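Local coordinates for EreC (Klebsiella pneumoniae, PDB 6XCQ), which probably hydrolyses the macrolactone ring ester of erythromycin and related macrolides, an esterase activity that gives the bacterium resistance to these antibiotics, at residues R34-L39 with N48-L53; S392-T397 with F421-C426; L40-L45 with A78-I83; T54-G59 with D337-A342. The protein carries 1 engineered substitution. All coordinates share one frame; numbering follows the deposited sequence. Where two conformers were deposited one is given.

Overall arrangement
From the N terminus, the chain runs along edge strand 33-36, and contact 1 then closes a short loop by bringing 48-53 back to 34-39. Inside that loop lies 40-45, which opens contact 3. Its partner, 78-83, comes after contact 1 has closed, so contacts 1 and 3 cross. Contact 4 opens at 54-59 and closes only at 337-342, spanning most of the chain and crossing contact 3 as well. Contact 2 follows in series, pairing 392-397 with 421-426. Contacts 1, 2 and 4 all reach the same mixed sheet, at strands 33-36, 392-396, 423-427 and 338-345, while contact 3 fastens the N-terminal loop to helix 73-90.

Contact 1 (R34-L39 with N48-L53)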
loop_
_atom_site.group_PDB
_atom_site.type_symbol
_atom_site.label_atom_id
_atom_site.label_comp_id
_atom_site.label_asym_id
_atom_site.label_seq_id
_atom_site.Cartn_x
_atom_site.Cartn_y
_atom_site.Cartn_z
ATOM N N ARG A 34 1.692 9.245 24.908
ATOM C CA ARG A 34 2.746 10.249 24.897
ATOM C C ARG A 34 2.347 11.386 23.965
ATOM O O ARG A 34 1.932 11.140 22.832
ATOM C CB ARG A 34 4.079 9.634 24.458
ATOM C CG ARG A 34 5.233 10.623 24.367
ATOM C CD ARG A 34 5.620 11.156 25.741
ATOM N NE ARG A 34 7.032 11.526 25.787
ATOM C CZ ARG A 34 7.501 12.739 25.507
ATOM N NH1 ARG A 34 6.667 13.714 25.168
ATOM N NH2 ARG A 34 8.806 12.976 25.570
ATOM N N THR A 35 2.465 12.621 24.442
ATOM C CA THR A 35 2.287 13.775 23.572
ATOM C C THR A 35 3.562 13.972 22.764
ATOM O O THR A 35 4.664 13.956 23.319
ATOM C CB THR A 35 1.988 15.033 24.396
ATOM O OG1 THR A 35 0.710 14.906 25.024
ATOM C CG2 THR A 35 1.980 16.275 23.520
ATOM N N THR A 36 3.435 14.110 21.447
ATOM C CA THR A 36 4.616 14.315 20.610
ATOM C C THR A 36 4.498 15.668 19.930
ATOM O O THR A 36 3.640 15.864 19.060
ATOM C CB THR A 36 4.811 13.195 19.589
ATOM O OG1 THR A 36 5.785 13.617 18.625
ATOM C CG2 THR A 36 3.510 12.826 18.890
ATOM N N ARG A 37 5.361 16.599 20.331
ATOM C CA ARG A 37 5.347 17.933 19.745
ATOM C C ARG A 37 6.162 18.029 18.458
ATOM O O ARG A 37 5.976 18.979 17.692
ATOM C CB ARG A 37 5.841 18.943 20.786
ATOM C CG ARG A 37 5.124 18.694 22.106
ATOM C CD ARG A 37 5.094 19.846 23.057
ATOM N NE ARG A 37 4.556 19.366 24.327
ATOM C CZ ARG A 37 3.260 19.348 24.639
ATOM N NH1 ARG A 37 2.347 19.820 23.789
ATOM N NH2 ARG A 37 2.879 18.878 25.817
ATOM N N THR A 38 7.032 17.066 18.183
ATOM C CA THR A 38 7.882 17.153 17.006
ATOM C C THR A 38 7.426 16.238 15.870
ATOM O O THR A 38 8.067 16.229 14.814
ATOM C CB THR A 38 9.345 16.856 17.379
ATOM O OG1 THR A 38 9.515 15.475 17.727
ATOM C CG2 THR A 38 9.778 17.735 18.563
ATOM N N LEU A 39 6.313 15.509 16.039
ATOM C CA LEU A 39 5.931 14.497 15.051
ATOM C C LEU A 39 5.772 15.094 13.657
ATOM O O LEU A 39 6.148 14.467 12.659
ATOM C CB LEU A 39 4.636 13.806 15.467
ATOM C CG LEU A 39 4.062 12.787 14.469
ATOM C CD1 LEU A 39 4.879 11.505 14.465
ATOM C CD2 LEU A 39 2.600 12.482 14.770
ATOM N N ASN A 48 13.097 11.237 21.880
ATOM C CA ASN A 48 12.552 10.794 23.162
ATOM C C ASN A 48 11.052 10.593 23.086
ATOM O O ASN A 48 10.501 9.772 23.828
ATOM C CB ASN A 48 12.866 11.795 24.277
ATOM C CG ASN A 48 14.342 11.979 24.475
ATOM O OD1 ASN A 48 15.011 11.102 25.002
ATOM N ND2 ASN A 48 14.867 13.112 24.020
ATOM N N GLU A 49 10.371 11.345 22.210
ATOM C CA GLU A 49 8.914 11.256 22.133
ATOM C C GLU A 49 8.441 9.920 21.558
ATOM O O GLU A 49 7.274 9.565 21.734
ATOM C CB GLU A 49 8.364 12.419 21.302
ATOM C CG GLU A 49 8.771 13.781 21.830
ATOM C CD GLU A 49 8.132 14.942 21.069
ATOM O OE1 GLU A 49 7.978 14.871 19.832
ATOM O OE2 GLU A 49 7.758 15.929 21.721
ATOM N N PHE A 50 9.317 9.168 20.896
ATOM C CA PHE A 50 8.943 7.891 20.295
ATOM C C PHE A 50 9.449 6.691 21.088
ATOM O O PHE A 50 9.283 5.550 20.645
ATOM C CB PHE A 50 9.425 7.860 18.839
ATOM C CG PHE A 50 8.985 9.075 18.067
ATOM C CD1 PHE A 50 7.703 9.150 17.552
ATOM C CD2 PHE A 50 9.817 10.179 17.943
ATOM C CE1 PHE A 50 7.266 10.289 16.895
ATOM C CE2 PHE A 50 9.392 11.321 17.282
ATOM C CZ PHE A 50 8.109 11.378 16.760
ATOM N N GLU A 51 10.025 6.918 22.276
ATOM C CA GLU A 51 10.561 5.807 23.064
ATOM C C GLU A 51 9.473 4.821 23.441
ATOM O O GLU A 51 9.757 3.641 23.672
ATOM C CB GLU A 51 11.254 6.324 24.329
ATOM N N ILE A 52 8.223 5.288 23.508
ATOM C CA ILE A 52 7.091 4.425 23.820
ATOM C C ILE A 52 6.952 3.281 22.819
ATOM O O ILE A 52 6.386 2.232 23.148
ATOM C CB ILE A 52 5.819 5.304 23.895
ATOM C CG1 ILE A 52 4.571 4.506 24.223
ATOM C CG2 ILE A 52 5.605 6.053 22.600
ATOM C CD1 ILE A 52 3.322 5.375 24.180
ATOM N N LEU A 53 7.474 3.446 21.603
ATOM C CA LEU A 53 7.375 2.425 20.566
ATOM C C LEU A 53 8.521 1.427 20.593
ATOM O O LEU A 53 8.445 0.406 19.897
ATOM C CB LEU A 53 7.347 3.072 19.176
ATOM C CG LEU A 53 6.321 4.159 18.869
ATOM C CD1 LEU A 53 6.579 4.775 17.493
ATOM C CD2 LEU A 53 4.918 3.600 18.949
HETATM O O HOH W 1 7.813 15.989 24.449
#
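Glu49 reaches back into the turn that follows edge strand 33-36, making this a largely polar clasp between the strand end and the 3-10 turn of the next loop. Glu49 OE1 takes three bonds: Thr36 OG1 (2.8 Å) and Thr38 OG1 (2.7 Å) come to it from opposite sides, well out of the carboxylate plane, whereas Thr38 N, 2.9 Å away, is received on its syn lone pair. Glu49 OE2 accepts from Arg37 N at 2.9 Å. With both oxygens gripped, the carboxylate has little freedom to rotate, and the converging donors probably stabilise its negative charge. Thr38 OG1 is engaged a second time, by the backbone N of Asp46. Strand 33-36 is outermost on its side of the mixed sheet, beside strand 392-396, and Glu49 pins the chain where it leaves that edge. Glu49 CG and CA lie over one face of the Arg34 guanidinium, while the extended chain beyond CG carries the carboxylate on to the turn. Arg34 was modelled in two conformers; in this one NH1 stands 4.2 Å from Glu49 OE2, too far for a salt bridge, and a water links the two. Arg37 turns its guanidinium away to a salt bridge with Asp391. On the buried side Leu39 CD1 abuts the edge of the Phe50 ring, 3.6 Å from CE1, and that ring packs on Leu82 and Tyr85 of helix 73-90.

Contact 2 (S392-T397 with F421-C426)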
loop_
_atom_site.group_PDB
_atom_site.type_symbol
_atom_site.label_atom_id
_atom_site.label_comp_id
_atom_site.label_asym_id
_atom_site.label_seq_id
_atom_site.Cartn_x
_atom_site.Cartn_y
_atom_site.Cartn_z
ATOM N N SER A 392 0.215 16.491 18.663
ATOM C CA SER A 392 -0.082 15.114 18.293
ATOM C C SER A 392 0.150 14.155 19.451
ATOM O O SER A 392 0.764 14.486 20.462
ATOM C CB SER A 392 0.769 14.648 17.109
ATOM O OG SER A 392 0.656 15.535 16.026
ATOM N N CYS A 393 -0.278 12.914 19.248
ATOM C CA CYS A 393 -0.296 11.944 20.328
ATOM C C CYS A 393 0.077 10.565 19.795
ATOM O O CYS A 393 -0.298 10.192 18.685
ATOM C CB CYS A 393 -1.680 11.916 20.983
ATOM S SG CYS A 393 -1.810 10.760 22.366
ATOM N N LEU A 394 0.784 9.796 20.618
ATOM C CA LEU A 394 1.155 8.421 20.300
ATOM C C LEU A 394 0.750 7.526 21.462
ATOM O O LEU A 394 1.125 7.801 22.606
ATOM C CB LEU A 394 2.662 8.333 20.049
ATOM C CG LEU A 394 3.347 7.020 19.710
ATOM C CD1 LEU A 394 2.697 6.382 18.500
ATOM C CD2 LEU A 394 4.804 7.324 19.436
ATOM N N THR A 395 -0.011 6.462 21.176
ATOM C CA THR A 395 -0.561 5.593 22.204
ATOM C C THR A 395 -0.439 4.135 21.785
ATOM O O THR A 395 -0.598 3.801 20.608
ATOM C CB THR A 395 -2.037 5.929 22.515
ATOM O OG1 THR A 395 -2.456 5.206 23.679
ATOM C CG2 THR A 395 -2.964 5.553 21.375
ATOM N N LEU A 396 -0.117 3.276 22.751
ATOM C CA LEU A 396 -0.253 1.842 22.543
ATOM C C LEU A 396 -1.718 1.455 22.687
ATOM O O LEU A 396 -2.535 2.223 23.189
ATOM C CB LEU A 396 0.604 1.063 23.536
ATOM C CG LEU A 396 2.050 1.541 23.658
ATOM C CD1 LEU A 396 2.744 0.789 24.784
ATOM C CD2 LEU A 396 2.824 1.383 22.343
ATOM N N THR A 397 -2.062 0.265 22.209
ATOM C CA THR A 397 -3.446 -0.174 22.242
ATOM C C THR A 397 -3.706 -1.273 23.259
ATOM O O THR A 397 -4.864 -1.671 23.430
ATOM C CB THR A 397 -3.877 -0.678 20.862
ATOM O OG1 THR A 397 -2.993 -1.735 20.459
ATOM C CG2 THR A 397 -3.838 0.447 19.856
ATOM N N PHE A 421 -4.436 -3.081 15.953
ATOM C CA PHE A 421 -3.219 -2.300 15.775
ATOM C C PHE A 421 -2.348 -2.435 17.013
ATOM O O PHE A 421 -2.840 -2.718 18.104
ATOM C CB PHE A 421 -3.544 -0.819 15.513
ATOM C CG PHE A 421 -4.346 -0.610 14.271
ATOM C CD1 PHE A 421 -3.719 -0.587 13.024
ATOM C CD2 PHE A 421 -5.723 -0.496 14.332
ATOM C CE1 PHE A 421 -4.463 -0.409 11.865
ATOM C CE2 PHE A 421 -6.462 -0.326 13.172
ATOM C CZ PHE A 421 -5.818 -0.290 11.936
ATOM N N ASP A 422 -1.046 -2.205 16.833
ATOM C CA ASP A 422 -0.120 -2.195 17.960
ATOM C C ASP A 422 0.014 -0.818 18.592
ATOM O O ASP A 422 0.222 -0.732 19.806
ATOM C CB ASP A 422 1.262 -2.688 17.526
ATOM C CG ASP A 422 1.254 -4.156 17.104
ATOM O OD1 ASP A 422 1.334 -5.038 17.987
ATOM O OD2 ASP A 422 1.131 -4.424 15.889
ATOM N N ALA A 423 -0.110 0.256 17.807
ATOM C CA ALA A 423 -0.046 1.617 18.328
ATOM C C ALA A 423 -0.910 2.512 17.453
ATOM O O ALA A 423 -1.320 2.122 16.359
ATOM C CB ALA A 423 1.391 2.149 18.382
ATOM N N ILE A 424 -1.194 3.721 17.954
ATOM C CA ILE A 424 -1.973 4.724 17.231
ATOM C C ILE A 424 -1.232 6.051 17.262
ATOM O O ILE A 424 -0.756 6.488 18.318
ATOM C CB ILE A 424 -3.386 4.931 17.805
ATOM C CG1 ILE A 424 -4.067 3.607 18.192
ATOM C CG2 ILE A 424 -4.232 5.692 16.793
ATOM C CD1 ILE A 424 -4.595 2.795 17.007
ATOM N N VAL A 425 -1.176 6.703 16.103
ATOM C CA VAL A 425 -0.646 8.052 15.936
ATOM C C VAL A 425 -1.818 8.953 15.584
ATOM O O VAL A 425 -2.571 8.657 14.650
ATOM C CB VAL A 425 0.432 8.071 14.835
ATOM C CG1 VAL A 425 0.864 9.469 14.473
ATOM C CG2 VAL A 425 1.623 7.223 15.248
ATOM N N CYS A 426 -1.973 10.057 16.308
ATOM C CA CYS A 426 -3.111 10.935 16.072
ATOM C C CYS A 426 -2.627 12.375 15.951
ATOM O O CYS A 426 -1.976 12.888 16.865
ATOM C CB CYS A 426 -4.139 10.785 17.197
ATOM S SG CYS A 426 -5.635 11.782 16.931
HETATM O O HOH W 2 -0.046 -2.284 21.931
#
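Thr395 and Ile424 stand side by side and point the same way, the CG2 methyl of Thr395 lying 3.6 Å from Ile424 CB. They form a hydrogen-bonded pair of an antiparallel ladder: Ile424 N gives a 2.7 Å bond to Thr395 O, and Ile424 O takes Thr395 N in return. Cys393 and Cys426 repeat this pattern two residues along, with their side chains on the same face. On the other face, Leu394 and Val425 make a non-hydrogen-bonded pair whose side chains cross obliquely; in one of two Leu394 conformers, CD1 comes within 3.5 Å of Val425 CG2. The ladder ends with non-hydrogen-bonded Leu396-Ala423; beyond it Thr397 adds a side-chain bond. Its chi1 of 57° directs OG1 to Phe421 O, a short 2.6 Å bond tilted 34° from the carbonyl plane, and leaves CG2 to meet Ile424 CG1 at 3.6 Å, the chains crossing at about a right angle. The Thr395 face is covered by helix 379-387, through Tyr382 and Ile383, and Cys393 is tied to Cys387 at its end by a disulfide. Leu394 and Val425 instead face Leu39, Ile52 and Leu53, while strands 33-36 and 338-345 continue the sheet on either side.

Contact 3 (L40-L45 with A78-I83)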
loop_
_atom_site.group_PDB
_atom_site.type_symbol
_atom_site.label_atom_id
_atom_site.label_comp_id
_atom_site.label_asym_id
_atom_site.label_seq_id
_atom_site.Cartn_x
_atom_site.Cartn_y
_atom_site.Cartn_z
ATOM N N LEU A 40 5.228 16.306 13.560
ATOM C CA LEU A 40 4.987 16.897 12.253
ATOM C C LEU A 40 6.165 17.724 11.764
ATOM O O LEU A 40 6.026 18.471 10.792
ATOM C CB LEU A 40 3.712 17.742 12.287
ATOM C CG LEU A 40 2.475 16.960 12.744
ATOM C CD1 LEU A 40 1.284 17.888 12.900
ATOM C CD2 LEU A 40 2.151 15.791 11.803
ATOM N N GLN A 41 7.326 17.592 12.398
ATOM C CA GLN A 41 8.523 18.337 12.014
ATOM C C GLN A 41 9.680 17.361 11.861
ATOM O O GLN A 41 10.557 17.274 12.731
ATOM C CB GLN A 41 8.812 19.445 13.031
ATOM C CG GLN A 41 7.582 20.334 13.242
ATOM C CD GLN A 41 7.874 21.564 14.062
ATOM O OE1 GLN A 41 8.969 22.114 13.995
ATOM N NE2 GLN A 41 6.889 22.007 14.846
ATOM N N PRO A 42 9.723 16.622 10.744
ATOM C CA PRO A 42 10.748 15.578 10.582
ATOM C C PRO A 42 12.179 16.077 10.702
ATOM O O PRO A 42 13.061 15.304 11.093
ATOM C CB PRO A 42 10.474 15.039 9.168
ATOM C CG PRO A 42 9.079 15.447 8.844
ATOM C CD PRO A 42 8.841 16.727 9.569
ATOM N N GLN A 43 12.439 17.337 10.355
ATOM C CA GLN A 43 13.776 17.902 10.448
ATOM C C GLN A 43 14.188 18.241 11.874
ATOM O O GLN A 43 15.390 18.332 12.142
ATOM C CB GLN A 43 13.868 19.153 9.580
ATOM C CG GLN A 43 14.275 18.855 8.153
ATOM C CD GLN A 43 13.339 17.868 7.471
ATOM O OE1 GLN A 43 13.713 16.721 7.197
ATOM N NE2 GLN A 43 12.122 18.315 7.179
ATOM N N LYS A 44 13.230 18.425 12.784
ATOM C CA LYS A 44 13.515 18.777 14.174
ATOM C C LYS A 44 13.003 17.706 15.130
ATOM O O LYS A 44 12.375 18.032 16.137
ATOM C CB LYS A 44 12.869 20.116 14.555
ATOM C CG LYS A 44 13.150 21.290 13.627
ATOM C CD LYS A 44 13.970 22.360 14.339
ATOM N N LEU A 45 13.271 16.435 14.846
ATOM C CA LEU A 45 12.646 15.354 15.596
ATOM C C LEU A 45 13.286 15.182 16.972
ATOM O O LEU A 45 14.510 15.167 17.100
ATOM C CB LEU A 45 12.749 14.045 14.815
ATOM C CG LEU A 45 11.635 13.057 15.142
ATOM C CD1 LEU A 45 10.321 13.644 14.688
ATOM C CD2 LEU A 45 11.881 11.730 14.468
ATOM N N ALA A 78 3.924 12.917 9.365
ATOM C CA ALA A 78 4.129 11.933 10.426
ATOM C C ALA A 78 4.834 10.694 9.898
ATOM O O ALA A 78 5.640 10.088 10.609
ATOM C CB ALA A 78 2.799 11.541 11.076
ATOM N N ARG A 79 4.532 10.290 8.662
ATOM C CA ARG A 79 5.222 9.134 8.089
ATOM C C ARG A 79 6.713 9.402 7.951
ATOM O O ARG A 79 7.535 8.544 8.285
ATOM C CB ARG A 79 4.630 8.772 6.729
ATOM C CG ARG A 79 3.331 8.027 6.825
ATOM C CD ARG A 79 2.763 7.751 5.458
ATOM N NE ARG A 79 1.824 6.642 5.529
ATOM C CZ ARG A 79 1.148 6.166 4.494
ATOM N NH1 ARG A 79 1.298 6.712 3.294
ATOM N NH2 ARG A 79 0.319 5.142 4.667
ATOM N N ALA A 80 7.080 10.592 7.469
ATOM C CA ALA A 80 8.495 10.914 7.332
ATOM C C ALA A 80 9.195 10.872 8.682
ATOM O O ALA A 80 10.311 10.348 8.797
ATOM C CB ALA A 80 8.664 12.284 6.677
ATOM N N SER A 81 8.546 11.401 9.724
ATOM C CA SER A 81 9.161 11.363 11.050
ATOM C C SER A 81 9.351 9.929 11.537
ATOM O O SER A 81 10.397 9.584 12.093
ATOM C CB SER A 81 8.312 12.156 12.047
ATOM O OG SER A 81 8.425 13.548 11.781
ATOM N N LEU A 82 8.339 9.084 11.364
ATOM C CA LEU A 82 8.458 7.728 11.871
ATOM C C LEU A 82 9.403 6.892 11.010
ATOM O O LEU A 82 10.012 5.946 11.510
ATOM C CB LEU A 82 7.077 7.094 11.963
ATOM C CG LEU A 82 6.350 7.592 13.216
ATOM C CD1 LEU A 82 4.866 7.297 13.171
ATOM C CD2 LEU A 82 6.989 6.955 14.439
ATOM N N ILE A 83 9.549 7.231 9.731
ATOM C CA ILE A 83 10.599 6.611 8.920
ATOM C C ILE A 83 11.969 6.943 9.510
ATOM O O ILE A 83 12.802 6.055 9.724
ATOM C CB ILE A 83 10.474 7.062 7.449
ATOM C CG1 ILE A 83 9.243 6.422 6.808
ATOM C CG2 ILE A 83 11.711 6.686 6.640
ATOM C CD1 ILE A 83 8.792 7.095 5.506
#
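Pro42 offers one face of its pyrrolidine ring to Ser81, whose OG sits over it at similar distances from all five ring atoms, 3.3 Å from Pro42 CA and 3.6 Å from Pro42 CG. The edge of the same ring, at CB and CG, meets the methyl of Ala80, with Pro42 CG 3.9 Å from Ala80 CB. Proline has no N-H to give, so Ser81 OG touches this ring without bonding to it and hydrogen-bonds instead to Leu39 O. A chi1 of -72° sets OG opposite the carbonyl carbon and out towards the loop. Leu45 closes on the serine from another direction, its CD1 lying 3.6 Å from Ser81 CB and its CD2 3.5 Å from Ser81 O. Leu40 makes a looser touch, CD2 to Ala78 CB at 4.4 Å. A beta turn, close to type I, keeps the loop compact, with Pro42 at its second position and Lys44 N bonded to Gln41 O. The loop thus lies along helix 73-90, where Arg84 NH1 also binds Pro42 O. Helix 126-146 stands close by, its Trp138 touching Ala80 and bonding Gln43, and Phe343 of strand 338-345 packs against Ala78.

Contact 4 (T54-G59 with D337-A342); sequences TPLVEG and DYRAIA
Arg339 and Leu56 form the tight part of this contact. Arg339 NE donates to Leu56 O at 2.6 Å, lying in the carbonyl plane, although the oxygen is tilted 18° from the guanidinium plane. The arginine carbons press on the same residue: Arg339 CD is 3.3 Å from Leu56 O, and Leu56 CD1 rests 3.9 Å from Arg339 CB, the two side chains sliding past each other in opposite directions. A bend at chi2 (-73°) folds the Arg339 chain back so that NE faces the helix. Arg339 NH1 is held by Tyr338 O at 3.1 Å and by Glu336 O, just before the strand, which fixes the guanidinium's rotation. The outer side is looser and wetter. There a water accepts from Arg339 NH2 at 2.9 Å and lies near the carbonyls of Pro55 and Glu58, where more acceptors lie in reach than the water has protons, so which it bonds is doubtful. Exposed Gly59 makes little more than a touch, its O 3.4 Å from Asp337 CB, while the Asp337 carboxylate turns to Arg333. An arginine thus reaches from strand 338-345 to the Leu56 carbonyl of the one-turn helix 54-57. From there the chain passes through Gly59 into strand 62-65, the parallel neighbour of 338-345, so the contact belongs to a helix-to-strand connection of an alpha/beta fold.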
loop_
_atom_site.group_PDB
_atom_site.type_symbol
_atom_site.label_atom_id
_atom_site.label_comp_id
_atom_site.label_asym_id
_atom_site.label_seq_id
_atom_site.Cartn_x
_atom_site.Cartn_y
_atom_site.Cartn_z
ATOM N N THR A 54 9.595 1.702 21.332
ATOM C CA THR A 54 10.784 0.860 21.204
ATOM C C THR A 54 10.522 -0.598 21.571
ATOM O O THR A 54 10.961 -1.476 20.809
ATOM C CB THR A 54 11.941 1.455 22.020
ATOM O OG1 THR A 54 12.412 2.646 21.379
ATOM C CG2 THR A 54 13.089 0.477 22.114
ATOM N N PRO A 55 9.806 -0.929 22.660
ATOM C CA PRO A 55 9.509 -2.350 22.929
ATOM C C PRO A 55 8.767 -3.054 21.808
ATOM O O PRO A 55 9.109 -4.195 21.467
ATOM C CB PRO A 55 8.655 -2.285 24.202
ATOM C CG PRO A 55 9.091 -1.070 24.866
ATOM C CD PRO A 55 9.330 -0.078 23.765
ATOM N N LEU A 56 7.739 -2.423 21.235
ATOM C CA LEU A 56 6.986 -3.124 20.204
ATOM C C LEU A 56 7.780 -3.236 18.913
ATOM O O LEU A 56 7.541 -4.159 18.131
ATOM C CB LEU A 56 5.626 -2.444 19.974
ATOM C CG LEU A 56 5.432 -1.158 19.170
ATOM C CD1 LEU A 56 5.384 -1.437 17.667
ATOM C CD2 LEU A 56 4.142 -0.466 19.612
ATOM N N VAL A 57 8.736 -2.337 18.685
ATOM C CA VAL A 57 9.513 -2.397 17.454
ATOM C C VAL A 57 10.692 -3.366 17.567
ATOM O O VAL A 57 11.150 -3.888 16.540
ATOM C CB VAL A 57 9.936 -0.969 17.070
ATOM C CG1 VAL A 57 10.971 -0.976 15.951
ATOM C CG2 VAL A 57 8.703 -0.185 16.620
ATOM N N GLU A 58 11.183 -3.646 18.778
ATOM C CA GLU A 58 12.194 -4.690 18.949
ATOM C C GLU A 58 11.648 -6.027 18.472
ATOM O O GLU A 58 10.540 -6.431 18.842
ATOM C CB GLU A 58 12.621 -4.817 20.416
ATOM C CG GLU A 58 13.008 -3.522 21.097
ATOM C CD GLU A 58 13.232 -3.675 22.600
ATOM O OE1 GLU A 58 14.036 -2.895 23.162
ATOM O OE2 GLU A 58 12.607 -4.570 23.216
ATOM N N GLY A 59 12.426 -6.722 17.655
ATOM C CA GLY A 59 11.969 -7.980 17.124
ATOM C C GLY A 59 11.022 -7.871 15.957
ATOM O O GLY A 59 10.634 -8.905 15.396
ATOM N N ASP A 337 6.534 -11.057 13.851
ATOM C CA ASP A 337 7.397 -9.899 13.642
ATOM C C ASP A 337 6.730 -8.801 12.802
ATOM O O ASP A 337 7.428 -7.990 12.190
ATOM C CB ASP A 337 8.705 -10.346 12.986
ATOM C CG ASP A 337 8.478 -11.031 11.651
ATOM O OD1 ASP A 337 7.308 -11.132 11.234
ATOM O OD2 ASP A 337 9.462 -11.468 11.011
ATOM N N TYR A 338 5.401 -8.778 12.741
ATOM C CA TYR A 338 4.649 -7.715 12.087
ATOM C C TYR A 338 4.058 -6.785 13.136
ATOM O O TYR A 338 3.476 -7.251 14.121
ATOM C CB TYR A 338 3.520 -8.284 11.223
ATOM C CG TYR A 338 2.602 -7.220 10.650
ATOM C CD1 TYR A 338 3.080 -6.276 9.754
ATOM C CD2 TYR A 338 1.255 -7.174 10.992
ATOM C CE1 TYR A 338 2.229 -5.296 9.217
ATOM C CE2 TYR A 338 0.406 -6.212 10.457
ATOM C CZ TYR A 338 0.899 -5.278 9.577
ATOM O OH TYR A 338 0.057 -4.308 9.066
ATOM N N ARG A 339 4.192 -5.473 12.914
ATOM C CA ARG A 339 3.554 -4.462 13.755
ATOM C C ARG A 339 2.826 -3.463 12.867
ATOM O O ARG A 339 3.299 -3.150 11.770
ATOM C CB ARG A 339 4.578 -3.714 14.630
ATOM C CG ARG A 339 5.549 -4.611 15.406
ATOM C CD ARG A 339 4.914 -5.335 16.596
ATOM N NE ARG A 339 5.965 -6.060 17.316
ATOM C CZ ARG A 339 6.253 -7.354 17.156
ATOM N NH1 ARG A 339 5.541 -8.111 16.326
ATOM N NH2 ARG A 339 7.259 -7.896 17.832
ATOM N N ALA A 340 1.682 -2.955 13.344
ATOM C CA ALA A 340 0.841 -2.032 12.580
ATOM C C ALA A 340 0.567 -0.778 13.403
ATOM O O ALA A 340 0.001 -0.863 14.498
ATOM C CB ALA A 340 -0.486 -2.693 12.190
ATOM N N ILE A 341 0.924 0.380 12.867
ATOM C CA ILE A 341 0.668 1.653 13.530
ATOM C C ILE A 341 -0.374 2.406 12.702
ATOM O O ILE A 341 -0.104 2.816 11.566
ATOM C CB ILE A 341 1.951 2.473 13.709
ATOM C CG1 ILE A 341 3.057 1.593 14.320
ATOM C CG2 ILE A 341 1.658 3.706 14.573
ATOM C CD1 ILE A 341 4.361 2.307 14.589
ATOM N N ALA A 342 -1.584 2.529 13.241
ATOM C CA ALA A 342 -2.625 3.328 12.603
ATOM C C ALA A 342 -2.377 4.818 12.827
ATOM O O ALA A 342 -1.837 5.220 13.857
ATOM C CB ALA A 342 -4.000 2.963 13.146
HETATM O O HOH W 3 8.478 -6.554 20.159
#